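Local coordinates for protein TetR family transcriptional regulator (Chloroflexus aurantiacus, PDB 3NRG) that probably acts as a DNA-binding transcriptional regulator of the TetR family, recognising regulatory DNA through a predicted helix-turn-helix motif, at residues A[167-180]-A[192-206]. Residues are numbered along the deposited sequence; the frame is centred on the assembly and turned at random.
Sequences VFTELGNHLIERFA and IVLLQPAMRRVIEQV
F179 and A198 meet by a CH-pi contact: A198 CB lies over one ring face, 4.1 Å from the centroid of F179 and 28° off the ring normal. CG of the neighbouring R178 covers the opposite face, and V202 CG2 reaches the ring edge in plane, 3.9 Å from F179 CZ. With its CG anti to the carbonyl carbon (chi1 -57°), F179 also sends its ring alongside M199, a selenomethionine, whose CG approaches F179 CD2 at 3.8 Å. The extended M199 chain brings its CE up against the backbone, 3.8 Å from L175 O. V202 is a knob in a hole made by L171, L175, R178 and F179; its two methyls divide the work, CG1 against L175 CD2 (3.7 Å) and CG2 touching both the phenyl edge and R178 NH1. One turn earlier on 167-179 and one turn later on 196-206, L171 CD2 touches V206 CG2 at 4.0 Å and I203 CG1, and V167 meets V206 methyl to methyl. At the helix end L195 CD1 lies 3.6 Å from F179 O; just past it, A180 CB touches I192 CD1. Cutting F179 back to an alanine is likely to leave a gap beside A198, M199 and V202 and to take the aromatic face away from R178 CG. L186 of helix 183-189 packs on A180, I192 and L195, and F103 of helix 87-104 on I176 and M199. Helices 167-179 and 196-206 run in broadly opposing directions within the TetR C-terminal domain, their axes at 138°. In TetR relatives the corresponding helices commonly build the dimer interface; the assembly here is one chain, so that role is only probable. With no hydrogen bond between them, the segments are held mainly by apolar side-chain fit, exposed R178 lying against V202 through NH1.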
loop_
_atom_site.group_PDB
_atom_site.type_symbol
_atom_site.label_atom_id
_atom_site.label_comp_id
_atom_site.label_asym_id
_atom_site.label_seq_id
_atom_site.Cartn_x
_atom_site.Cartn_y
_atom_site.Cartn_z
ATOM N N VAL A 167 8.633 -1.268 10.025
ATOM C CA VAL A 167 7.657 -2.174 10.633
ATOM C C VAL A 167 6.319 -2.069 9.897
ATOM O O VAL A 167 5.797 -3.084 9.424
ATOM C CB VAL A 167 7.508 -1.911 12.159
ATOM C CG1 VAL A 167 6.272 -2.598 12.716
ATOM C CG2 VAL A 167 8.759 -2.350 12.917
ATOM N N PHE A 168 5.799 -0.830 9.741
ATOM C CA PHE A 168 4.523 -0.569 9.054
ATOM C C PHE A 168 4.530 -1.052 7.586
ATOM O O PHE A 168 3.506 -1.509 7.080
ATOM C CB PHE A 168 4.169 0.932 9.127
ATOM C CG PHE A 168 3.449 1.354 10.385
ATOM C CD1 PHE A 168 4.077 1.287 11.623
ATOM C CD2 PHE A 168 2.164 1.881 10.327
ATOM C CE1 PHE A 168 3.414 1.686 12.787
ATOM C CE2 PHE A 168 1.507 2.300 11.488
ATOM C CZ PHE A 168 2.130 2.186 12.713
ATOM N N THR A 169 5.675 -0.938 6.917
ATOM C CA THR A 169 5.828 -1.339 5.522
ATOM C C THR A 169 5.811 -2.866 5.355
ATOM O O THR A 169 5.270 -3.363 4.363
ATOM C CB THR A 169 7.118 -0.711 4.951
ATOM O OG1 THR A 169 6.986 0.707 4.979
ATOM C CG2 THR A 169 7.423 -1.168 3.540
ATOM N N GLU A 170 6.404 -3.605 6.316
ATOM C CA GLU A 170 6.601 -5.043 6.173
ATOM C C GLU A 170 5.657 -5.950 6.969
ATOM O O GLU A 170 5.610 -7.151 6.680
ATOM C CB GLU A 170 8.065 -5.413 6.460
ATOM C CG GLU A 170 9.074 -4.707 5.565
ATOM C CD GLU A 170 9.115 -5.155 4.115
ATOM O OE1 GLU A 170 8.549 -6.226 3.793
ATOM O OE2 GLU A 170 9.756 -4.449 3.305
ATOM N N LEU A 171 4.940 -5.416 7.990
ATOM C CA LEU A 171 4.091 -6.271 8.832
ATOM C C LEU A 171 3.038 -7.088 8.074
ATOM O O LEU A 171 2.943 -8.289 8.292
ATOM C CB LEU A 171 3.475 -5.514 10.022
ATOM C CG LEU A 171 2.777 -6.407 11.088
ATOM C CD1 LEU A 171 3.726 -7.514 11.606
ATOM C CD2 LEU A 171 2.240 -5.580 12.234
ATOM N N GLY A 172 2.296 -6.439 7.176
ATOM C CA GLY A 172 1.255 -7.086 6.379
ATOM C C GLY A 172 1.738 -8.312 5.638
ATOM O O GLY A 172 1.121 -9.378 5.727
ATOM N N ASN A 173 2.884 -8.187 4.947
ATOM C CA ASN A 173 3.497 -9.294 4.211
ATOM C C ASN A 173 3.888 -10.429 5.144
ATOM O O ASN A 173 3.721 -11.601 4.792
ATOM C CB ASN A 173 4.717 -8.808 3.417
ATOM C CG ASN A 173 4.391 -7.786 2.350
ATOM O OD1 ASN A 173 3.360 -7.863 1.660
ATOM N ND2 ASN A 173 5.291 -6.830 2.156
ATOM N N HIS A 174 4.385 -10.088 6.349
ATOM C CA HIS A 174 4.782 -11.087 7.337
ATOM C C HIS A 174 3.580 -11.844 7.901
ATOM O O HIS A 174 3.656 -13.061 8.084
ATOM C CB HIS A 174 5.604 -10.451 8.462
ATOM C CG HIS A 174 6.163 -11.457 9.416
ATOM N ND1 HIS A 174 7.114 -12.384 9.012
ATOM C CD2 HIS A 174 5.862 -11.676 10.714
ATOM C CE1 HIS A 174 7.368 -13.121 10.077
ATOM N NE2 HIS A 174 6.649 -12.726 11.129
ATOM N N LEU A 175 2.468 -11.126 8.169
ATOM C CA LEU A 175 1.225 -11.728 8.669
ATOM C C LEU A 175 0.719 -12.789 7.699
ATOM O O LEU A 175 0.416 -13.907 8.119
ATOM C CB LEU A 175 0.141 -10.649 8.889
ATOM C CG LEU A 175 0.445 -9.588 9.942
ATOM C CD1 LEU A 175 -0.602 -8.526 9.940
ATOM C CD2 LEU A 175 0.578 -10.201 11.321
ATOM N N ILE A 176 0.687 -12.452 6.384
ATOM C CA ILE A 176 0.275 -13.367 5.310
ATOM C C ILE A 176 1.198 -14.586 5.279
ATOM O O ILE A 176 0.722 -15.719 5.304
ATOM C CB ILE A 176 0.251 -12.626 3.934
ATOM C CG1 ILE A 176 -0.855 -11.552 3.902
ATOM C CG2 ILE A 176 0.085 -13.615 2.779
ATOM C CD1 ILE A 176 -0.708 -10.520 2.767
ATOM N N GLU A 177 2.521 -14.345 5.277
ATOM C CA GLU A 177 3.542 -15.391 5.251
ATOM C C GLU A 177 3.384 -16.360 6.436
ATOM O O GLU A 177 3.519 -17.576 6.264
ATOM C CB GLU A 177 4.942 -14.746 5.260
ATOM C CG GLU A 177 6.086 -15.718 5.038
ATOM C CD GLU A 177 7.453 -15.072 5.091
ATOM O OE1 GLU A 177 7.884 -14.673 6.197
ATOM O OE2 GLU A 177 8.100 -14.970 4.025
ATOM N N ARG A 178 3.057 -15.822 7.621
ATOM C CA ARG A 178 2.928 -16.603 8.841
ATOM C C ARG A 178 1.591 -17.356 8.950
ATOM O O ARG A 178 1.586 -18.522 9.354
ATOM C CB ARG A 178 3.146 -15.705 10.076
ATOM C CG ARG A 178 3.226 -16.469 11.380
ATOM C CD ARG A 178 3.384 -15.550 12.563
ATOM N NE ARG A 178 3.341 -16.291 13.827
ATOM C CZ ARG A 178 3.441 -15.723 15.026
ATOM N NH1 ARG A 178 3.599 -14.407 15.134
ATOM N NH2 ARG A 178 3.388 -16.465 16.123
ATOM N N PHE A 179 0.459 -16.682 8.642
ATOM C CA PHE A 179 -0.866 -17.262 8.870
ATOM C C PHE A 179 -1.605 -17.799 7.637
ATOM O O PHE A 179 -2.408 -18.727 7.778
ATOM C CB PHE A 179 -1.752 -16.298 9.666
ATOM C CG PHE A 179 -1.167 -15.878 10.995
ATOM C CD1 PHE A 179 -1.175 -16.744 12.084
ATOM C CD2 PHE A 179 -0.635 -14.605 11.169
ATOM C CE1 PHE A 179 -0.636 -16.355 13.313
ATOM C CE2 PHE A 179 -0.102 -14.212 12.405
ATOM C CZ PHE A 179 -0.110 -15.087 13.467
ATOM N N ALA A 180 -1.384 -17.203 6.445
ATOM C CA ALA A 180 -2.103 -17.625 5.236
ATOM C C ALA A 180 -1.457 -18.840 4.571
ATOM O O ALA A 180 -0.288 -18.783 4.181
ATOM C CB ALA A 180 -2.215 -16.469 4.249
ATOM N N ILE A 192 -9.440 -14.026 4.169
ATOM C CA ILE A 192 -8.336 -13.511 5.004
ATOM C C ILE A 192 -8.843 -12.949 6.354
ATOM O O ILE A 192 -8.133 -13.025 7.363
ATOM C CB ILE A 192 -7.455 -12.481 4.207
ATOM C CG1 ILE A 192 -6.089 -12.229 4.885
ATOM C CG2 ILE A 192 -8.204 -11.174 3.917
ATOM C CD1 ILE A 192 -5.036 -13.296 4.611
ATOM N N VAL A 193 -10.105 -12.463 6.371
ATOM C CA VAL A 193 -10.760 -11.882 7.557
ATOM C C VAL A 193 -10.896 -12.876 8.722
ATOM O O VAL A 193 -11.011 -12.456 9.878
ATOM C CB VAL A 193 -12.120 -11.213 7.202
ATOM C CG1 VAL A 193 -11.916 -10.024 6.270
ATOM C CG2 VAL A 193 -13.098 -12.221 6.596
ATOM N N LEU A 194 -10.863 -14.190 8.419
ATOM C CA LEU A 194 -10.988 -15.232 9.440
ATOM C C LEU A 194 -9.696 -15.420 10.251
ATOM O O LEU A 194 -9.705 -16.132 11.258
ATOM C CB LEU A 194 -11.425 -16.570 8.808
ATOM C CG LEU A 194 -12.707 -16.552 7.979
ATOM C CD1 LEU A 194 -13.007 -17.920 7.438
ATOM C CD2 LEU A 194 -13.874 -16.042 8.788
ATOM N N LEU A 195 -8.586 -14.783 9.813
ATOM C CA LEU A 195 -7.289 -14.885 10.495
ATOM C C LEU A 195 -7.003 -13.664 11.399
ATOM O O LEU A 195 -5.973 -13.636 12.076
ATOM C CB LEU A 195 -6.144 -15.080 9.467
ATOM C CG LEU A 195 -6.196 -16.356 8.598
ATOM C CD1 LEU A 195 -5.137 -16.316 7.536
ATOM C CD2 LEU A 195 -6.028 -17.618 9.446
ATOM N N GLN A 196 -7.945 -12.680 11.440
ATOM C CA GLN A 196 -7.831 -11.455 12.252
ATOM C C GLN A 196 -7.524 -11.710 13.762
ATOM O O GLN A 196 -6.672 -11.013 14.312
ATOM C CB GLN A 196 -9.075 -10.562 12.081
ATOM C CG GLN A 196 -8.925 -9.171 12.696
ATOM N N PRO A 197 -8.170 -12.700 14.455
ATOM C CA PRO A 197 -7.845 -12.912 15.880
ATOM C C PRO A 197 -6.355 -13.196 16.131
ATOM O O PRO A 197 -5.787 -12.659 17.077
ATOM C CB PRO A 197 -8.735 -14.097 16.275
ATOM C CG PRO A 197 -9.833 -14.088 15.288
ATOM C CD PRO A 197 -9.226 -13.630 14.009
ATOM N N ALA A 198 -5.721 -14.016 15.272
ATOM C CA ALA A 198 -4.297 -14.335 15.400
ATOM C C ALA A 198 -3.430 -13.154 14.951
ATOM O O ALA A 198 -2.374 -12.905 15.533
ATOM C CB ALA A 198 -3.962 -15.573 14.577
HETATM N N MSE A 199 -3.876 -12.431 13.912
HETATM C CA MSE A 199 -3.146 -11.291 13.369
HETATM C C MSE A 199 -3.170 -10.079 14.306
HETATM O O MSE A 199 -2.209 -9.305 14.318
HETATM C CB MSE A 199 -3.690 -10.906 11.986
HETATM C CG MSE A 199 -3.340 -11.909 10.892
HETATM SE SE MSE A 199 -3.928 -11.311 9.143
HETATM C CE MSE A 199 -3.256 -12.776 8.091
ATOM N N ARG A 200 -4.277 -9.896 15.076
ATOM C CA ARG A 200 -4.415 -8.748 15.983
ATOM C C ARG A 200 -3.466 -8.815 17.184
ATOM O O ARG A 200 -2.924 -7.782 17.588
ATOM C CB ARG A 200 -5.888 -8.517 16.421
ATOM C CG ARG A 200 -6.485 -9.610 17.322
ATOM C CD ARG A 200 -7.697 -9.107 18.094
ATOM N NE ARG A 200 -8.432 -10.198 18.744
ATOM C CZ ARG A 200 -9.558 -10.728 18.266
ATOM N NH1 ARG A 200 -10.086 -10.275 17.134
ATOM N NH2 ARG A 200 -10.166 -11.711 18.920
ATOM N N ARG A 201 -3.236 -10.030 17.743
ATOM C CA ARG A 201 -2.321 -10.182 18.875
ATOM C C ARG A 201 -0.889 -9.877 18.468
ATOM O O ARG A 201 -0.116 -9.389 19.290
ATOM C CB ARG A 201 -2.455 -11.563 19.554
ATOM C CG ARG A 201 -2.257 -12.753 18.629
ATOM C CD ARG A 201 -2.925 -14.010 19.167
ATOM N NE ARG A 201 -4.382 -13.855 19.269
ATOM C CZ ARG A 201 -5.226 -14.862 19.467
ATOM N NH1 ARG A 201 -4.774 -16.109 19.553
ATOM N NH2 ARG A 201 -6.530 -14.637 19.551
ATOM N N VAL A 202 -0.563 -10.074 17.165
ATOM C CA VAL A 202 0.745 -9.726 16.605
ATOM C C VAL A 202 0.839 -8.193 16.490
ATOM O O VAL A 202 1.824 -7.601 16.941
ATOM C CB VAL A 202 0.997 -10.433 15.243
ATOM C CG1 VAL A 202 2.299 -9.954 14.606
ATOM C CG2 VAL A 202 1.002 -11.951 15.406
ATOM N N ILE A 203 -0.224 -7.549 15.951
ATOM C CA ILE A 203 -0.303 -6.090 15.836
ATOM C C ILE A 203 -0.147 -5.437 17.215
ATOM O O ILE A 203 0.639 -4.496 17.354
ATOM C CB ILE A 203 -1.606 -5.656 15.104
ATOM C CG1 ILE A 203 -1.569 -6.106 13.618
ATOM C CG2 ILE A 203 -1.837 -4.135 15.213
ATOM C CD1 ILE A 203 -2.939 -6.214 12.953
ATOM N N GLU A 204 -0.826 -5.996 18.255
ATOM C CA GLU A 204 -0.722 -5.503 19.636
ATOM C C GLU A 204 0.692 -5.724 20.198
ATOM O O GLU A 204 1.253 -4.815 20.810
ATOM C CB GLU A 204 -1.773 -6.167 20.538
ATOM C CG GLU A 204 -3.202 -5.734 20.242
ATOM C CD GLU A 204 -4.280 -6.428 21.059
ATOM O OE1 GLU A 204 -3.944 -7.343 21.849
ATOM O OE2 GLU A 204 -5.468 -6.062 20.900
ATOM N N GLN A 205 1.284 -6.919 19.944
ATOM C CA GLN A 205 2.658 -7.253 20.350
ATOM C C GLN A 205 3.665 -6.261 19.747
ATOM O O GLN A 205 4.546 -5.782 20.457
ATOM C CB GLN A 205 3.008 -8.685 19.924
ATOM C CG GLN A 205 2.681 -9.741 20.974
ATOM C CD GLN A 205 3.845 -10.028 21.907
ATOM O OE1 GLN A 205 4.958 -9.508 21.753
ATOM N NE2 GLN A 205 3.630 -10.917 22.854
ATOM N N VAL A 206 3.503 -5.931 18.440
ATOM C CA VAL A 206 4.369 -4.980 17.726
ATOM C C VAL A 206 4.317 -3.594 18.377
ATOM O O VAL A 206 5.367 -3.004 18.645
ATOM C CB VAL A 206 4.029 -4.923 16.209
ATOM C CG1 VAL A 206 4.592 -3.664 15.562
ATOM C CG2 VAL A 206 4.525 -6.166 15.491
#